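Local coordinates for protein alkylhalidase CmlS (Streptomyces venezuelae, PDB 3I3L) that is a flavin-dependent halogenase of chloramphenicol biosynthesis that holds its FAD cofactor by a covalent bond, at residues S255-V260 against I294-S299. Residues are numbered along the deposited sequence; the frame is centred on the assembly and turned at random.
Sequences SKSAEV and IVQDWS. With FAD (flavin-adenine dinucleotide), chain B.
Gln296 sets CG beside its backbone N (chi1 -58°), anti to the carbonyl carbon, and then bends once, at chi2 (-62°), which brings its amide to Ser257, whose OG likewise lies beside its backbone N. The example shows how a helix packs on a mixed beta sheet, here in the FAD-binding domain of a flavin-dependent halogenase: the first turn of helix 257-263 lies against strand 287-302. Gln296 NE2 donates to Ser257 OG over 2.9 Å, a bond somewhat bent at 147° and tilted from the amide plane. Ser257 OG is also hydrogen-bonded to Arg254 O, so the hydroxyl links the helix start, the preceding loop and the strand. With an alanine here, Gln296 NE2 is likely to lose this acceptor and Arg254 O its hydroxyl partner, leaving the amide less firmly held. The other end of that amide is held too, since Trp298 NE1 donates to Gln296 OE1 at 3.0 Å, two residues along the strand. Nearly one turn on in the helix and two residues back on the strand, Val260 and Ile294 meet tip to tip, CG1 to CD1 at 4.2 Å; Val260 also touches Phe206 of strand 203-213 and Phe268 of helix 265-273. Between Gln296 and Trp298 in sequence, Asp297 turns to the flavin instead, where its OD1 is covalently bonded to FAD C8M, the former 8-methyl carbon, at 1.5 Å.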
loop_
_atom_site.group_PDB
_atom_site.type_symbol
_atom_site.label_atom_id
_atom_site.label_comp_id
_atom_site.label_asym_id
_atom_site.label_seq_id
_atom_site.Cartn_x
_atom_site.Cartn_y
_atom_site.Cartn_z
ATOM N N SER A 255 14.029 15.044 13.901
ATOM C CA SER A 255 14.622 16.048 14.825
ATOM C C SER A 255 14.774 15.541 16.241
ATOM O O SER A 255 15.459 16.197 17.057
ATOM C CB SER A 255 13.803 17.358 14.874
ATOM O OG SER A 255 12.484 17.167 15.409
ATOM N N LYS A 256 14.164 14.398 16.552
ATOM C CA LYS A 256 14.278 13.772 17.892
ATOM C C LYS A 256 15.499 12.891 17.988
ATOM O O LYS A 256 15.774 12.301 19.075
ATOM C CB LYS A 256 13.038 12.926 18.280
ATOM C CG LYS A 256 11.730 13.694 18.346
ATOM C CD LYS A 256 11.760 14.725 19.546
ATOM C CE LYS A 256 10.440 15.541 19.638
ATOM N NZ LYS A 256 10.397 16.338 20.873
ATOM N N SER A 257 16.227 12.788 16.872
ATOM C CA SER A 257 17.437 11.901 16.819
ATOM C C SER A 257 18.411 12.304 17.883
ATOM O O SER A 257 18.925 11.444 18.618
ATOM C CB SER A 257 18.145 11.923 15.433
ATOM O OG SER A 257 17.228 11.444 14.417
ATOM N N ALA A 258 18.635 13.604 17.976
ATOM C CA ALA A 258 19.606 14.177 18.900
ATOM C C ALA A 258 19.287 13.806 20.342
ATOM O O ALA A 258 20.190 13.428 21.091
ATOM C CB ALA A 258 19.706 15.706 18.720
ATOM N N GLU A 259 18.013 13.862 20.722
ATOM C CA GLU A 259 17.601 13.539 22.095
ATOM C C GLU A 259 17.896 12.098 22.414
ATOM O O GLU A 259 18.505 11.807 23.405
ATOM C CB GLU A 259 16.125 13.799 22.323
ATOM C CG GLU A 259 15.591 15.017 21.621
ATOM C CD GLU A 259 14.387 15.622 22.324
ATOM O OE1 GLU A 259 13.735 14.905 23.154
ATOM O OE2 GLU A 259 14.121 16.826 22.011
ATOM N N VAL A 260 17.472 11.190 21.557
ATOM C CA VAL A 260 17.798 9.785 21.737
ATOM C C VAL A 260 19.306 9.545 21.817
ATOM O O VAL A 260 19.751 8.737 22.619
ATOM C CB VAL A 260 17.212 8.893 20.586
ATOM C CG1 VAL A 260 17.692 7.432 20.719
ATOM C CG2 VAL A 260 15.731 8.964 20.617
ATOM N N ILE A 294 15.492 1.362 17.575
ATOM C CA ILE A 294 15.190 2.563 16.838
ATOM C C ILE A 294 15.574 2.378 15.393
ATOM O O ILE A 294 16.416 1.520 15.054
ATOM C CB ILE A 294 15.997 3.764 17.362
ATOM C CG1 ILE A 294 17.473 3.605 17.019
ATOM C CG2 ILE A 294 15.813 3.867 18.925
ATOM C CD1 ILE A 294 18.397 4.679 17.641
ATOM N N VAL A 295 14.976 3.203 14.545
ATOM C CA VAL A 295 15.405 3.293 13.177
ATOM C C VAL A 295 14.868 4.529 12.509
ATOM O O VAL A 295 13.773 4.959 12.832
ATOM C CB VAL A 295 14.973 2.031 12.392
ATOM C CG1 VAL A 295 13.491 2.077 12.089
ATOM C CG2 VAL A 295 15.785 1.936 11.103
ATOM N N GLN A 296 15.638 5.097 11.573
ATOM C CA GLN A 296 15.135 6.106 10.646
ATOM C C GLN A 296 14.280 5.473 9.545
ATOM O O GLN A 296 14.772 4.669 8.765
ATOM C CB GLN A 296 16.270 6.917 9.944
ATOM C CG GLN A 296 17.304 7.707 10.880
ATOM C CD GLN A 296 16.686 8.788 11.749
ATOM O OE1 GLN A 296 15.655 9.413 11.413
ATOM N NE2 GLN A 296 17.304 9.011 12.892
ATOM N N ASP A 297 13.007 5.881 9.456
ATOM C CA ASP A 297 12.109 5.359 8.432
ATOM C C ASP A 297 11.576 6.528 7.644
ATOM O O ASP A 297 10.441 6.871 7.747
ATOM C CB ASP A 297 10.943 4.591 9.086
ATOM C CG ASP A 297 11.211 3.099 9.168
ATOM O OD1 ASP A 297 10.389 2.385 9.749
ATOM O OD2 ASP A 297 12.279 2.635 8.678
ATOM N N TRP A 298 12.415 7.189 6.880
ATOM C CA TRP A 298 11.915 8.277 5.988
ATOM C C TRP A 298 11.241 7.750 4.765
ATOM O O TRP A 298 11.712 6.787 4.183
ATOM C CB TRP A 298 13.089 9.110 5.518
ATOM C CG TRP A 298 13.916 9.662 6.644
ATOM C CD1 TRP A 298 13.764 9.429 7.974
ATOM C CD2 TRP A 298 15.009 10.556 6.509
ATOM N NE1 TRP A 298 14.704 10.115 8.661
ATOM C CE2 TRP A 298 15.479 10.823 7.781
ATOM C CE3 TRP A 298 15.613 11.186 5.404
ATOM C CZ2 TRP A 298 16.561 11.670 8.020
ATOM C CZ3 TRP A 298 16.668 12.020 5.617
ATOM C CH2 TRP A 298 17.156 12.255 6.928
ATOM N N SER A 299 10.181 8.426 4.322
ATOM C CA SER A 299 9.609 8.203 3.027
ATOM C C SER A 299 10.588 8.602 1.911
ATOM O O SER A 299 11.345 9.520 2.099
ATOM C CB SER A 299 8.355 9.031 2.898
ATOM O OG SER A 299 7.329 8.607 3.795
HETATM P PA FAD B . 12.891 -6.209 3.978
HETATM O O1A FAD B . 13.830 -5.204 4.604
HETATM O O2A FAD B . 11.803 -6.735 4.847
HETATM O O5B FAD B . 13.791 -7.453 3.420
HETATM C C5B FAD B . 14.985 -7.208 2.706
HETATM C C4B FAD B . 16.031 -8.322 2.940
HETATM O O4B FAD B . 17.167 -8.036 2.091
HETATM C C3B FAD B . 16.548 -8.359 4.358
HETATM O O3B FAD B . 16.282 -9.607 4.923
HETATM C C2B FAD B . 18.063 -8.138 4.232
HETATM O O2B FAD B . 18.772 -9.025 5.039
HETATM C C1B FAD B . 18.347 -8.410 2.763
HETATM N N9A FAD B . 19.449 -7.701 2.141
HETATM C C8A FAD B . 19.740 -6.372 2.232
HETATM N N7A FAD B . 20.826 -6.114 1.472
HETATM C C5A FAD B . 21.290 -7.277 0.958
HETATM C C6A FAD B . 22.367 -7.569 0.141
HETATM N N6A FAD B . 23.174 -6.616 -0.290
HETATM N N1A FAD B . 22.537 -8.868 -0.255
HETATM C C2A FAD B . 21.701 -9.871 0.169
HETATM N N3A FAD B . 20.640 -9.563 0.963
HETATM C C4A FAD B . 20.431 -8.286 1.354
HETATM N N1 FAD B . 4.899 -2.808 6.964
HETATM C C2 FAD B . 3.661 -3.415 7.101
HETATM O O2 FAD B . 3.215 -4.016 6.133
HETATM N N3 FAD B . 2.948 -3.326 8.266
HETATM C C4 FAD B . 3.444 -2.633 9.339
HETATM O O4 FAD B . 2.769 -2.588 10.417
HETATM C C4X FAD B . 4.676 -1.990 9.202
HETATM N N5 FAD B . 5.208 -1.304 10.259
HETATM C C5X FAD B . 6.469 -0.764 10.149
HETATM C C6 FAD B . 7.020 -0.049 11.222
HETATM C C7 FAD B . 8.245 0.555 11.078
HETATM C C7M FAD B . 8.875 1.316 12.221
HETATM C C8 FAD B . 8.933 0.390 9.880
HETATM C C8M FAD B . 10.295 0.935 9.715
HETATM C C9 FAD B . 8.381 -0.283 8.784
HETATM C C9A FAD B . 7.133 -0.862 8.956
HETATM N N10 FAD B . 6.633 -1.569 7.901
HETATM C C10 FAD B . 5.397 -2.090 7.993
HETATM C "C1'" FAD B . 7.402 -1.484 6.626
HETATM C "C2'" FAD B . 7.766 -2.870 6.149
HETATM O "O2'" FAD B . 8.355 -3.534 7.193
HETATM C "C3'" FAD B . 8.627 -2.925 4.915
HETATM O "O3'" FAD B . 7.955 -2.290 3.849
HETATM C "C4'" FAD B . 8.895 -4.407 4.491
HETATM O "O4'" FAD B . 9.716 -5.071 5.412
HETATM C "C5'" FAD B . 9.627 -4.430 3.156
HETATM O "O5'" FAD B . 9.811 -5.747 2.723
HETATM P P FAD B . 11.052 -5.984 1.775
HETATM O O1P FAD B . 11.077 -4.915 0.704
HETATM O O2P FAD B . 11.092 -7.447 1.347
HETATM O O3P FAD B . 12.354 -5.574 2.644
#